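Long-range contact in major capsid protein (Paramecium bursaria Chlorella virus 1, PDB 5TIP), which self-assembles as trimers into the large icosahedral capsid of the virus, carrying host-made N-linked glycans: residues Q245-T258 with C368-Y382. Sequence-based numbering, arbitrary orientation.
Sequences QASQNIRLNFNHPT and CNFSRIDNATLSLTY. With HG (mercury (II) ion), chain T.
Q248 and L380 exchange both backbone hydrogen bonds, as do I250 and L378, and Y382 N to A246 O and L252 N to A376 O extend this antiparallel pairing at either end. A second, shorter pairing, T258 with C368, follows after the register has shifted by two residues across the intervening loops.

I250, L378 and L380 share one face of the sheet with Q248. I250 CD1 meets L380 CD1 at 3.7 Å, a diagonal contact between adjacent pairs. L252 packs on A376 and L378, its branched end continuing the apolar side toward F370. Between the two pairings F370 receives the edge of F254 on its ring face, a T-shaped stack with planes at 80°.

Among the polar groups, Y382, its CG beside the backbone N (chi1 -57°), sends its ring across to Q248. Its OH points at Q248 OE1, modelled at 2.4 Å, too short to be taken literally; Q248 NE2 is held by T237 O. On the opposite, outward face, that of T377 and S379, the R251 guanidinium stacks nearly parallel on the N375 amide, with ND2 3.3 Å above its centre. In its own plane, R251 NH2 donates to D374 O (2.9 Å), and NE to a water that also accepts from A376 N. S371 OG accepts from H256 N (2.8 Å) and is also bonded to N436 O.

C368 SG binds a mercury ion at 2.5 Å, soft sulfur suiting a soft metal, with I373 and F370 alongside. The paired strands belong to the C-terminal jelly roll of the double jelly-roll capsid fold, and the N369 end packs against a neighbouring subunit of the trimer.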
loop_
_atom_site.group_PDB
_atom_site.type_symbol
_atom_site.label_atom_id
_atom_site.label_comp_id
_atom_site.label_asym_id
_atom_site.label_seq_id
_atom_site.Cartn_x
_atom_site.Cartn_y
_atom_site.Cartn_z
ATOM N N GLN A 245 -18.461 -1.299 35.329
ATOM C CA GLN A 245 -18.600 -1.135 33.884
ATOM C C GLN A 245 -19.815 -0.253 33.627
ATOM O O GLN A 245 -20.958 -0.703 33.734
ATOM C CB GLN A 245 -18.733 -2.486 33.187
ATOM C CG GLN A 245 -17.540 -3.404 33.382
ATOM C CD GLN A 245 -17.492 -4.525 32.362
ATOM O OE1 GLN A 245 -17.391 -5.699 32.717
ATOM N NE2 GLN A 245 -17.551 -4.165 31.085
ATOM N N ALA A 246 -19.566 1.008 33.288
ATOM C CA ALA A 246 -20.654 1.915 32.975
ATOM C C ALA A 246 -21.183 1.647 31.568
ATOM O O ALA A 246 -20.503 1.066 30.718
ATOM C CB ALA A 246 -20.198 3.366 33.103
ATOM N N SER A 247 -22.419 2.082 31.330
ATOM C CA SER A 247 -23.067 1.916 30.037
ATOM C C SER A 247 -23.787 3.205 29.670
ATOM O O SER A 247 -24.166 3.990 30.542
ATOM C CB SER A 247 -24.053 0.741 30.042
ATOM O OG SER A 247 -25.060 0.924 31.023
ATOM N N GLN A 248 -23.972 3.414 28.369
ATOM C CA GLN A 248 -24.640 4.612 27.883
ATOM C C GLN A 248 -25.451 4.288 26.636
ATOM O O GLN A 248 -25.179 3.317 25.924
ATOM C CB GLN A 248 -23.631 5.728 27.580
ATOM C CG GLN A 248 -23.161 6.495 28.804
ATOM C CD GLN A 248 -22.254 7.652 28.448
ATOM O OE1 GLN A 248 -21.227 7.473 27.793
ATOM N NE2 GLN A 248 -22.628 8.851 28.880
ATOM N N ASN A 249 -26.455 5.124 26.381
ATOM C CA ASN A 249 -27.253 5.073 25.157
ATOM C C ASN A 249 -27.257 6.477 24.561
ATOM O O ASN A 249 -27.950 7.369 25.061
ATOM C CB ASN A 249 -28.674 4.581 25.418
ATOM C CG ASN A 249 -28.718 3.146 25.899
ATOM O OD1 ASN A 249 -27.977 2.293 25.411
ATOM N ND2 ASN A 249 -29.600 2.868 26.852
ATOM N N ILE A 250 -26.481 6.673 23.502
ATOM C CA ILE A 250 -26.372 7.970 22.847
ATOM C C ILE A 250 -27.360 8.000 21.689
ATOM O O ILE A 250 -27.258 7.199 20.753
ATOM C CB ILE A 250 -24.939 8.238 22.362
ATOM C CG1 ILE A 250 -24.003 8.510 23.545
ATOM C CG2 ILE A 250 -24.916 9.414 21.400
ATOM C CD1 ILE A 250 -23.438 7.268 24.200
ATOM N N ARG A 251 -28.323 8.914 21.760
ATOM C CA ARG A 251 -29.303 9.081 20.694
ATOM C C ARG A 251 -28.614 9.749 19.511
ATOM O O ARG A 251 -28.189 10.905 19.604
ATOM C CB ARG A 251 -30.479 9.915 21.196
ATOM C CG ARG A 251 -31.609 10.136 20.198
ATOM C CD ARG A 251 -32.397 8.859 19.946
ATOM N NE ARG A 251 -33.528 9.080 19.048
ATOM C CZ ARG A 251 -34.748 9.423 19.453
ATOM N NH1 ARG A 251 -35.000 9.582 20.744
ATOM N NH2 ARG A 251 -35.719 9.603 18.567
ATOM N N LEU A 252 -28.491 9.028 18.401
ATOM C CA LEU A 252 -27.845 9.580 17.221
ATOM C C LEU A 252 -28.802 10.519 16.499
ATOM O O LEU A 252 -30.011 10.282 16.454
ATOM C CB LEU A 252 -27.389 8.463 16.280
ATOM C CG LEU A 252 -26.411 7.424 16.837
ATOM C CD1 LEU A 252 -26.055 6.388 15.778
ATOM C CD2 LEU A 252 -25.155 8.092 17.373
ATOM N N ASN A 253 -28.220 11.532 15.927
ATOM C CA ASN A 253 -28.969 12.489 15.225
ATOM C C ASN A 253 -28.357 12.748 13.854
ATOM O O ASN A 253 -27.804 13.760 13.597
ATOM C CB ASN A 253 -29.137 13.732 16.110
ATOM C CG ASN A 253 -29.755 14.872 15.409
ATOM O OD1 ASN A 253 -30.518 14.718 14.528
ATOM N ND2 ASN A 253 -29.416 16.024 15.815
ATOM N N PHE A 254 -28.479 11.761 12.998
ATOM C CA PHE A 254 -27.971 11.797 11.637
ATOM C C PHE A 254 -29.130 11.704 10.652
ATOM O O PHE A 254 -30.254 11.346 11.015
ATOM C CB PHE A 254 -26.975 10.656 11.404
ATOM C CG PHE A 254 -25.782 10.700 12.319
ATOM C CD1 PHE A 254 -25.126 11.894 12.573
ATOM C CD2 PHE A 254 -25.332 9.550 12.943
ATOM C CE1 PHE A 254 -24.034 11.935 13.418
ATOM C CE2 PHE A 254 -24.242 9.584 13.790
ATOM C CZ PHE A 254 -23.594 10.778 14.028
ATOM N N ASN A 255 -28.843 12.033 9.394
ATOM C CA ASN A 255 -29.831 11.967 8.326
ATOM C C ASN A 255 -29.146 11.484 7.056
ATOM O O ASN A 255 -27.930 11.263 7.030
ATOM C CB ASN A 255 -30.516 13.322 8.100
ATOM C CG ASN A 255 -31.324 13.779 9.299
ATOM O OD1 ASN A 255 -30.956 14.732 9.983
ATOM N ND2 ASN A 255 -32.439 13.103 9.553
ATOM N N HIS A 256 -29.948 11.309 5.996
ATOM C CA HIS A 256 -29.498 10.980 4.644
ATOM C C HIS A 256 -28.922 9.568 4.572
ATOM O O HIS A 256 -28.625 8.963 5.611
ATOM C CB HIS A 256 -28.464 12.002 4.166
ATOM C CG HIS A 256 -28.963 13.412 4.163
ATOM N ND1 HIS A 256 -28.335 14.427 4.850
ATOM C CD2 HIS A 256 -30.032 13.977 3.551
ATOM C CE1 HIS A 256 -29.000 15.554 4.669
ATOM N NE2 HIS A 256 -30.031 15.309 3.881
ATOM N N PRO A 257 -28.776 8.998 3.374
ATOM C CA PRO A 257 -28.086 7.705 3.246
ATOM C C PRO A 257 -26.637 7.812 3.698
ATOM O O PRO A 257 -25.835 8.542 3.111
ATOM C CB PRO A 257 -28.196 7.395 1.749
ATOM C CG PRO A 257 -29.403 8.139 1.302
ATOM C CD PRO A 257 -29.416 9.404 2.109
ATOM N N THR A 258 -26.303 7.067 4.749
ATOM C CA THR A 258 -25.015 7.171 5.421
ATOM C C THR A 258 -24.143 5.973 5.068
ATOM O O THR A 258 -24.600 4.827 5.130
ATOM C CB THR A 258 -25.207 7.257 6.938
ATOM O OG1 THR A 258 -25.979 8.423 7.252
ATOM C CG2 THR A 258 -23.867 7.340 7.651
ATOM N N CYS A 368 -27.218 3.479 4.632
ATOM C CA CYS A 368 -28.389 3.424 5.490
ATOM C C CYS A 368 -29.005 4.809 5.559
ATOM O O CYS A 368 -28.314 5.783 5.875
ATOM C CB CYS A 368 -28.037 2.938 6.893
ATOM S SG CYS A 368 -29.424 3.068 8.018
ATOM N N ASN A 369 -30.300 4.898 5.266
ATOM C CA ASN A 369 -30.999 6.180 5.229
ATOM C C ASN A 369 -31.443 6.521 6.645
ATOM O O ASN A 369 -32.458 6.018 7.131
ATOM C CB ASN A 369 -32.178 6.119 4.267
ATOM C CG ASN A 369 -32.665 7.493 3.859
ATOM O OD1 ASN A 369 -32.433 8.479 4.557
ATOM N ND2 ASN A 369 -33.337 7.567 2.717
ATOM N N PHE A 370 -30.677 7.387 7.312
ATOM C CA PHE A 370 -31.030 7.835 8.653
ATOM C C PHE A 370 -32.191 8.818 8.664
ATOM O O PHE A 370 -32.718 9.109 9.743
ATOM C CB PHE A 370 -29.816 8.465 9.333
ATOM C CG PHE A 370 -28.894 7.470 9.968
ATOM C CD1 PHE A 370 -27.982 6.766 9.203
ATOM C CD2 PHE A 370 -28.938 7.239 11.332
ATOM C CE1 PHE A 370 -27.130 5.849 9.787
ATOM C CE2 PHE A 370 -28.087 6.324 11.922
ATOM C CZ PHE A 370 -27.183 5.628 11.148
ATOM N N SER A 371 -32.598 9.339 7.504
ATOM C CA SER A 371 -33.771 10.204 7.453
ATOM C C SER A 371 -35.071 9.432 7.624
ATOM O O SER A 371 -36.111 10.047 7.884
ATOM C CB SER A 371 -33.808 10.971 6.130
ATOM O OG SER A 371 -32.668 11.798 5.976
ATOM N N ARG A 372 -35.043 8.109 7.473
ATOM C CA ARG A 372 -36.230 7.281 7.639
ATOM C C ARG A 372 -36.222 6.488 8.940
ATOM O O ARG A 372 -37.052 5.589 9.111
ATOM C CB ARG A 372 -36.400 6.341 6.446
ATOM C CG ARG A 372 -36.467 7.075 5.126
ATOM C CD ARG A 372 -37.592 8.091 5.171
ATOM N NE ARG A 372 -38.892 7.477 5.408
ATOM C CZ ARG A 372 -39.948 8.142 5.866
ATOM N NH1 ARG A 372 -39.849 9.437 6.138
ATOM N NH2 ARG A 372 -41.100 7.515 6.061
ATOM N N ILE A 373 -35.310 6.796 9.856
ATOM C CA ILE A 373 -35.200 6.096 11.130
ATOM C C ILE A 373 -35.537 7.087 12.231
ATOM O O ILE A 373 -34.863 8.114 12.381
ATOM C CB ILE A 373 -33.801 5.497 11.334
ATOM C CG1 ILE A 373 -33.427 4.607 10.147
ATOM C CG2 ILE A 373 -33.743 4.722 12.639
ATOM C CD1 ILE A 373 -32.009 4.103 10.196
ATOM N N ASP A 374 -36.583 6.778 13.003
ATOM C CA ASP A 374 -36.995 7.678 14.073
ATOM C C ASP A 374 -36.018 7.634 15.242
ATOM O O ASP A 374 -35.663 8.679 15.798
ATOM C CB ASP A 374 -38.407 7.322 14.540
ATOM C CG ASP A 374 -39.470 7.720 13.537
ATOM O OD1 ASP A 374 -39.219 8.649 12.742
ATOM O OD2 ASP A 374 -40.558 7.106 13.544
ATOM N N ASN A 375 -35.571 6.441 15.625
ATOM C CA ASN A 375 -34.691 6.272 16.776
ATOM C C ASN A 375 -33.509 5.402 16.375
ATOM O O ASN A 375 -33.671 4.203 16.125
ATOM C CB ASN A 375 -35.443 5.661 17.962
ATOM C CG ASN A 375 -34.601 5.607 19.229
ATOM O OD1 ASN A 375 -33.492 5.070 19.237
ATOM N ND2 ASN A 375 -35.128 6.173 20.309
ATOM N N ALA A 376 -32.326 6.005 16.317
ATOM C CA ALA A 376 -31.073 5.287 16.145
ATOM C C ALA A 376 -30.207 5.575 17.359
ATOM O O ALA A 376 -29.969 6.741 17.691
ATOM C CB ALA A 376 -30.356 5.704 14.860
ATOM N N THR A 377 -29.732 4.522 18.014
ATOM C CA THR A 377 -29.033 4.656 19.281
ATOM C C THR A 377 -27.764 3.820 19.271
ATOM O O THR A 377 -27.762 2.679 18.799
ATOM C CB THR A 377 -29.934 4.228 20.449
ATOM O OG1 THR A 377 -31.125 5.026 20.450
ATOM C CG2 THR A 377 -29.216 4.400 21.776
ATOM N N LEU A 378 -26.685 4.395 19.793
ATOM C CA LEU A 378 -25.423 3.691 19.978
ATOM C C LEU A 378 -25.314 3.281 21.442
ATOM O O LEU A 378 -25.094 4.128 22.315
ATOM C CB LEU A 378 -24.246 4.570 19.563
ATOM C CG LEU A 378 -22.854 3.968 19.762
ATOM C CD1 LEU A 378 -22.654 2.746 18.878
ATOM C CD2 LEU A 378 -21.774 5.008 19.504
ATOM N N SER A 379 -25.478 1.990 21.711
ATOM C CA SER A 379 -25.403 1.465 23.068
ATOM C C SER A 379 -23.956 1.100 23.376
ATOM O O SER A 379 -23.364 0.260 22.690
ATOM C CB SER A 379 -26.317 0.252 23.232
ATOM O OG SER A 379 -26.302 -0.224 24.566
ATOM N N LEU A 380 -23.396 1.716 24.412
ATOM C CA LEU A 380 -21.990 1.562 24.752
ATOM C C LEU A 380 -21.843 0.907 26.118
ATOM O O LEU A 380 -22.705 1.046 26.989
ATOM C CB LEU A 380 -21.269 2.915 24.758
ATOM C CG LEU A 380 -21.250 3.704 23.450
ATOM C CD1 LEU A 380 -20.585 5.051 23.661
ATOM C CD2 LEU A 380 -20.533 2.916 22.367
ATOM N N THR A 381 -20.740 0.182 26.287
ATOM C CA THR A 381 -20.350 -0.372 27.576
ATOM C C THR A 381 -18.846 -0.214 27.718
ATOM O O THR A 381 -18.091 -0.642 26.840
ATOM C CB THR A 381 -20.747 -1.849 27.704
ATOM O OG1 THR A 381 -22.173 -1.970 27.630
ATOM C CG2 THR A 381 -20.265 -2.419 29.032
ATOM N N TYR A 382 -18.417 0.399 28.814
ATOM C CA TYR A 382 -17.015 0.724 29.021
ATOM C C TYR A 382 -16.331 -0.338 29.870
ATOM O O TYR A 382 -16.965 -1.059 30.645
ATOM C CB TYR A 382 -16.871 2.096 29.687
ATOM C CG TYR A 382 -17.536 3.208 28.914
ATOM C CD1 TYR A 382 -16.943 3.740 27.780
ATOM C CD2 TYR A 382 -18.764 3.719 29.312
ATOM C CE1 TYR A 382 -17.549 4.753 27.069
ATOM C CE2 TYR A 382 -19.377 4.732 28.605
ATOM C CZ TYR A 382 -18.766 5.246 27.483
ATOM O OH TYR A 382 -19.368 6.255 26.770
HETATM HG HG HG T . -28.901 2.279 10.367
HETATM O O HOH W 1 -32.368 9.137 16.546
#